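Side-chain contacts in AxyAgu115A (Amphibacillus xylanus NBRC 15112, PDB 6NPS), which is a family GH115 alpha-glucuronidase, a hemicellulase that probably releases glucuronic acid side groups from arabinoglucuronoxylan: residues Gly279-Trp284 and Ile328-Lys333; His338-Pro341 and Glu345-Arg348. The protein carries 3 engineered substitutions. All coordinates share one frame; numbering follows the deposited sequence.

How the contacts relate
Both contacts sit at the periphery of the TIM-barrel-like domain, about 14 Å apart between centres, and both involve the course of the chain from helix 317-338 into strand 348-351. Contact 1 joins that helix to its neighbour 277-291; its inner part, an amide over an indole, is buried, while its outer threonine pair is partly exposed. Contact 2 lies where helix 317-338 ends and folds the connecting loop on itself, with one valine buried and a glutamate at the surface. Helix packing thus gives way to a methyl contact and an Asx turn. Asn-332 OD1 and Arg-348 NH1, 2.9 Å apart in a probable hydrogen bond, tie the two directly.

Contact 1. Residues Gly279-Trp284 and Ile328-Lys333; sequences GITKFW and IQTQNK
The side-chain amide of Gln-331 lies over one face of the Trp-284 indole, above its six-membered ring, with NE2 3.6 Å from CH2 of Trp-284. Amide and ring are inclined at 56°, so this is not a flat stack. Closer to the backbone, CG of Gln-331 rests 3.8 Å from CE3 of Trp-284. The opposite face of the indole is covered from its own helix by CG2 of Ile-280, leaving the ring sandwiched between a methyl and an amide. Beside it, OG1 of Thr-281 comes to 4.0 Å from CG2 of Thr-330, a van der Waals contact between side chains crossing at about a right angle. These residues join helices 277-291 and 317-338, adjacent outer helices of a TIM-barrel-like fold, which precede and follow strand 298-300. Gln-331 reaches inward toward that strand: its CG is anti to the carbonyl carbon (chi1 -73°) and the chain beyond is extended, and NE2 hydrogen-bonds to the carbonyl oxygen of Gly-301, just past the strand end. The threonine hydroxyls turn back along their own helices, Thr-281 to Arg-277 O and Thr-330 to Asp-326 O. Val-327 and Leu-334 of helix 317-338 also pack on Trp-284.

Contact 2. Residues His338-Pro341 and Glu345-Arg348; sequences HVNP and EVPR
Val-346 packs against both Val-339 and Asn-340, using a different methyl for each. The setting is the loop that leads from helix 317-338 into strand 348-351 of the TIM-barrel-like domain, at the end of the barrel where strands begin; in such barrels the active site lies at the other end. Val-339 is the first residue to leave helical geometry, and the chain returns past it within a few residues.

The apolar contacts come first. CG2 of Val-346 presses against CB of Asn-340 at 3.5 Å, and CG1 of Val-346 meets CG1 of Val-339 at 4.2 Å. Val-346 is the buried member, with Ile-335 of the preceding helix also against it, while Val-339 reaches Leu-288 of helix 277-291.

The polar groups meet without bonding to each other. Asn-340 carries its CG anti to the backbone N (chi1 -176°), which takes the amide obliquely across the Glu-345 side chain: ND2 is 3.6 Å from CB of Glu-345 and 3.7 Å from its OE2. The latter pair is too long to count as a hydrogen bond, and the amide and carboxylate planes stand steeply to one another. OD1 of Asn-340 instead accepts the backbone N-H of Asn-342, closing an Asx turn across Pro-341.

A side-chain-to-backbone hydrogen bond lies within 345-348. Arg-348 bends back so that its NE donates to the carbonyl oxygen of Val-346 at 3.1 Å, nearly straight at 165°, with that oxygen at the guanidinium edge, only 5° out of its plane.

Contact 1. Residues Gly279-Trp284 and Ile328-Lys333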
ATOM      1  N   GLY A 279      20.364 -22.693 -47.391  1.00 50.38           N
ATOM      2  CA  GLY A 279      21.268 -22.712 -46.253  1.00 49.37           C
ATOM      3  C   GLY A 279      20.752 -23.572 -45.113  1.00 48.36           C
ATOM      4  O   GLY A 279      21.494 -24.393 -44.549  1.00 45.24           O
ATOM      5  N   ILE A 280      19.471 -23.402 -44.759  1.00 44.52           N
ATOM      6  CA  ILE A 280      18.898 -24.175 -43.655  1.00 46.09           C
ATOM      7  C   ILE A 280      18.823 -25.653 -44.016  1.00 47.26           C
ATOM      8  O   ILE A 280      19.052 -26.517 -43.171  1.00 43.36           O
ATOM      9  CB  ILE A 280      17.514 -23.632 -43.252  1.00 43.76           C
ATOM     10  CG1 ILE A 280      17.623 -22.184 -42.799  1.00 48.06           C
ATOM     11  CG2 ILE A 280      16.953 -24.462 -42.082  1.00 44.54           C
ATOM     12  CD1 ILE A 280      18.526 -22.033 -41.558  1.00 48.14           C
ATOM     13  N   THR A 281      18.555 -25.965 -45.285  1.00 50.92           N
ATOM     14  CA  THR A 281      18.488 -27.358 -45.726  1.00 50.47           C
ATOM     15  C   THR A 281      19.844 -28.047 -45.633  1.00 48.87           C
ATOM     16  O   THR A 281      19.932 -29.193 -45.179  1.00 45.41           O
ATOM     17  CB  THR A 281      17.973 -27.403 -47.164  1.00 53.81           C
ATOM     18  OG1 THR A 281      16.617 -26.949 -47.181  1.00 56.48           O
ATOM     19  CG2 THR A 281      18.059 -28.802 -47.732  1.00 49.46           C
ATOM     20  N   LYS A 282      20.910 -27.379 -46.099  1.00 44.42           N
ATOM     21  CA  LYS A 282      22.247 -27.959 -45.996  1.00 45.43           C
ATOM     22  C   LYS A 282      22.700 -28.014 -44.545  1.00 43.56           C
ATOM     23  O   LYS A 282      23.428 -28.934 -44.152  1.00 45.08           O
ATOM     24  CB  LYS A 282      23.251 -27.159 -46.876  1.00 49.99           C
ATOM     25  CG  LYS A 282      24.656 -27.784 -46.929  1.00 55.87           C
ATOM     26  CD  LYS A 282      24.820 -28.799 -48.074  1.00 68.80           C
ATOM     27  CE  LYS A 282      26.292 -29.110 -48.358  1.00 79.83           C
ATOM     28  NZ  LYS A 282      26.715 -28.701 -49.732  1.00 91.58           N
ATOM     29  N   PHE A 283      22.215 -27.091 -43.715  1.00 41.65           N
ATOM     30  CA  PHE A 283      22.479 -27.171 -42.287  1.00 39.43           C
ATOM     31  C   PHE A 283      21.912 -28.462 -41.693  1.00 38.03           C
ATOM     32  O   PHE A 283      22.625 -29.198 -40.997  1.00 37.81           O
ATOM     33  CB  PHE A 283      21.912 -25.915 -41.612  1.00 40.33           C
ATOM     34  CG  PHE A 283      22.160 -25.838 -40.129  1.00 41.30           C
ATOM     35  CD1 PHE A 283      23.455 -25.732 -39.623  1.00 42.36           C
ATOM     36  CD2 PHE A 283      21.087 -25.812 -39.248  1.00 42.64           C
ATOM     37  CE1 PHE A 283      23.658 -25.647 -38.209  1.00 42.99           C
ATOM     38  CE2 PHE A 283      21.273 -25.740 -37.849  1.00 42.35           C
ATOM     39  CZ  PHE A 283      22.571 -25.637 -37.332  1.00 40.36           C
ATOM     40  N   TRP A 284      20.639 -28.775 -41.994  1.00 38.01           N
ATOM     41  CA  TRP A 284      19.997 -29.994 -41.502  1.00 39.29           C
ATOM     42  C   TRP A 284      20.637 -31.242 -42.105  1.00 39.77           C
ATOM     43  O   TRP A 284      20.801 -32.258 -41.416  1.00 40.08           O
ATOM     44  CB  TRP A 284      18.496 -29.945 -41.809  1.00 39.34           C
ATOM     45  CG  TRP A 284      17.757 -28.926 -40.966  1.00 42.52           C
ATOM     46  CD1 TRP A 284      18.124 -28.476 -39.729  1.00 42.36           C
ATOM     47  CD2 TRP A 284      16.530 -28.260 -41.287  1.00 37.86           C
ATOM     48  NE1 TRP A 284      17.195 -27.563 -39.263  1.00 43.58           N
ATOM     49  CE2 TRP A 284      16.208 -27.424 -40.206  1.00 41.03           C
ATOM     50  CE3 TRP A 284      15.659 -28.319 -42.371  1.00 43.84           C
ATOM     51  CZ2 TRP A 284      15.068 -26.619 -40.191  1.00 44.48           C
ATOM     52  CZ3 TRP A 284      14.508 -27.515 -42.347  1.00 42.54           C
ATOM     53  CH2 TRP A 284      14.236 -26.677 -41.273  1.00 39.47           C
ATOM     54  N   ILE A 328       8.689 -29.984 -42.884  1.00 58.06           N
ATOM     55  CA  ILE A 328       8.634 -31.415 -42.567  1.00 55.33           C
ATOM     56  C   ILE A 328       8.843 -32.265 -43.814  1.00 54.51           C
ATOM     57  O   ILE A 328       9.586 -33.261 -43.800  1.00 55.58           O
ATOM     58  CB  ILE A 328       7.304 -31.763 -41.856  1.00 53.80           C
ATOM     59  CG1 ILE A 328       7.345 -31.256 -40.421  1.00 51.42           C
ATOM     60  CG2 ILE A 328       7.094 -33.258 -41.899  1.00 56.70           C
ATOM     61  CD1 ILE A 328       5.983 -31.191 -39.642  1.00 50.93           C
ATOM     62  N   GLN A 329       8.204 -31.895 -44.922  1.00 60.09           N
ATOM     63  CA  GLN A 329       8.430 -32.640 -46.154  1.00 63.84           C
ATOM     64  C   GLN A 329       9.911 -32.664 -46.525  1.00 62.63           C
ATOM     65  O   GLN A 329      10.427 -33.691 -46.993  1.00 62.43           O
ATOM     66  CB  GLN A 329       7.605 -32.033 -47.286  1.00 75.07           C
ATOM     67  CG  GLN A 329       6.268 -32.704 -47.513  1.00 77.65           C
ATOM     68  CD  GLN A 329       5.891 -32.732 -48.971  1.00 79.66           C
ATOM     69  OE1 GLN A 329       5.344 -33.718 -49.471  1.00 81.74           O
ATOM     70  NE2 GLN A 329       6.189 -31.645 -49.673  1.00 78.28           N
ATOM     71  N   THR A 330      10.606 -31.537 -46.327  1.00 62.70           N
ATOM     72  CA  THR A 330      12.037 -31.456 -46.628  1.00 67.30           C
ATOM     73  C   THR A 330      12.851 -32.332 -45.675  1.00 58.51           C
ATOM     74  O   THR A 330      13.736 -33.085 -46.102  1.00 56.71           O
ATOM     75  CB  THR A 330      12.518 -29.995 -46.532  1.00 70.02           C
ATOM     76  OG1 THR A 330      11.753 -29.155 -47.409  1.00 73.53           O
ATOM     77  CG2 THR A 330      13.987 -29.890 -46.897  1.00 68.72           C
ATOM     78  N   GLN A 331      12.571 -32.222 -44.372  1.00 53.89           N
ATOM     79  CA  GLN A 331      13.333 -32.966 -43.380  1.00 50.48           C
ATOM     80  C   GLN A 331      13.220 -34.469 -43.611  1.00 53.45           C
ATOM     81  O   GLN A 331      14.235 -35.181 -43.611  1.00 53.15           O
ATOM     82  CB  GLN A 331      12.873 -32.561 -41.982  1.00 48.38           C
ATOM     83  CG  GLN A 331      13.330 -31.162 -41.558  1.00 45.63           C
ATOM     84  CD  GLN A 331      12.549 -30.643 -40.384  1.00 47.47           C
ATOM     85  OE1 GLN A 331      11.433 -31.086 -40.140  1.00 52.65           O
ATOM     86  NE2 GLN A 331      13.112 -29.684 -39.654  1.00 44.65           N
ATOM     87  N   ASN A 332      12.008 -34.964 -43.899  1.00 54.53           N
ATOM     88  CA  ASN A 332      11.855 -36.394 -44.161  1.00 50.50           C
ATOM     89  C   ASN A 332      12.693 -36.844 -45.340  1.00 54.32           C
ATOM     90  O   ASN A 332      13.235 -37.960 -45.340  1.00 52.90           O
ATOM     91  CB  ASN A 332      10.395 -36.733 -44.403  1.00 51.39           C
ATOM     92  CG  ASN A 332       9.639 -36.937 -43.099  1.00 50.01           C
ATOM     93  OD1 ASN A 332      10.245 -37.097 -42.026  1.00 46.21           O
ATOM     94  ND2 ASN A 332       8.316 -36.909 -43.182  1.00 48.04           N
ATOM     95  N   LYS A 333      12.775 -35.996 -46.372  1.00 52.46           N
ATOM     96  CA  LYS A 333      13.564 -36.301 -47.574  1.00 53.31           C
ATOM     97  C   LYS A 333      15.045 -36.424 -47.225  1.00 41.87           C
ATOM     98  O   LYS A 333      15.723 -37.354 -47.663  1.00 47.09           O
ATOM     99  CB  LYS A 333      13.360 -35.224 -48.640  1.00 61.90           C
ATOM    100  CG  LYS A 333      13.376 -35.750 -50.066  1.00 67.71           C
ATOM    101  CD  LYS A 333      13.989 -34.739 -51.021  1.00 75.20           C
ATOM    102  CE  LYS A 333      14.604 -35.424 -52.230  1.00 78.80           C
ATOM    103  NZ  LYS A 333      15.479 -34.503 -53.006  1.00 82.51           N
TER

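Contact 2. Residues His338-Pro341 and Glu345-Arg348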
ATOM      1  N   HIS A 338      20.082 -39.630 -45.941  1.00 53.87           N
ATOM      2  CA  HIS A 338      21.321 -39.600 -45.188  1.00 51.78           C
ATOM      3  C   HIS A 338      21.292 -40.356 -43.872  1.00 51.57           C
ATOM      4  O   HIS A 338      22.309 -40.363 -43.173  1.00 53.27           O
ATOM      5  CB  HIS A 338      21.717 -38.150 -44.911  1.00 55.03           C
ATOM      6  CG  HIS A 338      21.810 -37.326 -46.155  1.00 55.87           C
ATOM      7  ND1 HIS A 338      22.639 -37.672 -47.205  1.00 59.26           N
ATOM      8  CD2 HIS A 338      21.152 -36.206 -46.539  1.00 56.76           C
ATOM      9  CE1 HIS A 338      22.496 -36.790 -48.180  1.00 59.23           C
ATOM     10  NE2 HIS A 338      21.606 -35.889 -47.800  1.00 60.59           N
ATOM     11  N   VAL A 339      20.169 -40.967 -43.499  1.00 46.28           N
ATOM     12  CA  VAL A 339      20.072 -41.703 -42.240  1.00 47.23           C
ATOM     13  C   VAL A 339      19.648 -43.132 -42.542  1.00 52.29           C
ATOM     14  O   VAL A 339      20.371 -44.078 -42.221  1.00 56.01           O
ATOM     15  CB  VAL A 339      19.093 -41.047 -41.257  1.00 43.91           C
ATOM     16  CG1 VAL A 339      18.921 -41.943 -39.991  1.00 43.81           C
ATOM     17  CG2 VAL A 339      19.601 -39.658 -40.834  1.00 41.58           C
ATOM     18  N   ASN A 340      18.485 -43.295 -43.186  1.00 48.35           N
ATOM     19  CA  ASN A 340      17.958 -44.626 -43.476  1.00 46.90           C
ATOM     20  C   ASN A 340      16.861 -44.521 -44.517  1.00 52.24           C
ATOM     21  O   ASN A 340      15.883 -43.792 -44.298  1.00 53.61           O
ATOM     22  CB  ASN A 340      17.419 -45.267 -42.198  1.00 48.04           C
ATOM     23  CG  ASN A 340      16.934 -46.700 -42.381  1.00 56.59           C
ATOM     24  OD1 ASN A 340      16.505 -47.124 -43.453  1.00 57.30           O
ATOM     25  ND2 ASN A 340      16.955 -47.441 -41.282  1.00 63.80           N
ATOM     26  N   PRO A 341      16.981 -45.239 -45.646  1.00 58.21           N
ATOM     27  CA  PRO A 341      15.935 -45.171 -46.685  1.00 59.37           C
ATOM     28  C   PRO A 341      14.530 -45.578 -46.225  1.00 60.47           C
ATOM     29  O   PRO A 341      13.564 -45.202 -46.903  1.00 60.89           O
ATOM     30  CB  PRO A 341      16.444 -46.146 -47.753  1.00 60.04           C
ATOM     31  CG  PRO A 341      17.893 -46.248 -47.507  1.00 60.99           C
ATOM     32  CD  PRO A 341      18.107 -46.103 -46.051  1.00 53.70           C
ATOM     33  N   GLU A 345      11.703 -46.990 -40.033  1.00 63.09           N
ATOM     34  CA  GLU A 345      12.723 -47.417 -39.090  1.00 57.50           C
ATOM     35  C   GLU A 345      13.410 -46.255 -38.386  1.00 53.44           C
ATOM     36  O   GLU A 345      14.309 -46.498 -37.570  1.00 53.50           O
ATOM     37  CB  GLU A 345      13.778 -48.268 -39.800  1.00 67.31           C
ATOM     38  CG  GLU A 345      13.252 -49.618 -40.269  1.00 83.74           C
ATOM     39  CD  GLU A 345      14.367 -50.591 -40.626  1.00 96.92           C
ATOM     40  OE1 GLU A 345      14.683 -51.460 -39.782  1.00 99.61           O
ATOM     41  OE2 GLU A 345      14.926 -50.484 -41.745  1.00101.09           O
ATOM     42  N   VAL A 346      13.023 -45.011 -38.655  1.00 43.38           N
ATOM     43  CA  VAL A 346      13.735 -43.890 -38.054  1.00 43.19           C
ATOM     44  C   VAL A 346      12.814 -43.213 -37.044  1.00 42.68           C
ATOM     45  O   VAL A 346      11.824 -42.573 -37.436  1.00 42.97           O
ATOM     46  CB  VAL A 346      14.228 -42.890 -39.108  1.00 40.42           C
ATOM     47  CG1 VAL A 346      15.050 -41.817 -38.418  1.00 40.46           C
ATOM     48  CG2 VAL A 346      15.039 -43.637 -40.139  1.00 42.40           C
ATOM     49  N   PRO A 347      13.118 -43.274 -35.752  1.00 41.50           N
ATOM     50  CA  PRO A 347      12.275 -42.577 -34.759  1.00 44.14           C
ATOM     51  C   PRO A 347      12.353 -41.067 -34.961  1.00 43.59           C
ATOM     52  O   PRO A 347      13.439 -40.473 -34.994  1.00 39.83           O
ATOM     53  CB  PRO A 347      12.874 -42.997 -33.409  1.00 39.74           C
ATOM     54  CG  PRO A 347      13.705 -44.222 -33.707  1.00 45.82           C
ATOM     55  CD  PRO A 347      14.221 -44.027 -35.137  1.00 45.50           C
ATOM     56  N   ARG A 348      11.187 -40.449 -35.103  1.00 36.65           N
ATOM     57  CA  ARG A 348      11.098 -39.014 -35.269  1.00 36.38           C
ATOM     58  C   ARG A 348       9.983 -38.495 -34.376  1.00 36.34           C
ATOM     59  O   ARG A 348       9.063 -39.242 -34.002  1.00 39.00           O
ATOM     60  CB  ARG A 348      10.833 -38.615 -36.721  1.00 37.06           C
ATOM     61  CG  ARG A 348      11.930 -38.993 -37.712  1.00 40.04           C
ATOM     62  CD  ARG A 348      11.353 -39.154 -39.130  1.00 38.97           C
ATOM     63  NE  ARG A 348      10.536 -40.366 -39.238  1.00 38.54           N
ATOM     64  CZ  ARG A 348       9.485 -40.502 -40.046  1.00 44.14           C
ATOM     65  NH1 ARG A 348       9.116 -39.509 -40.854  1.00 39.76           N
ATOM     66  NH2 ARG A 348       8.810 -41.641 -40.065  1.00 49.35           N
TER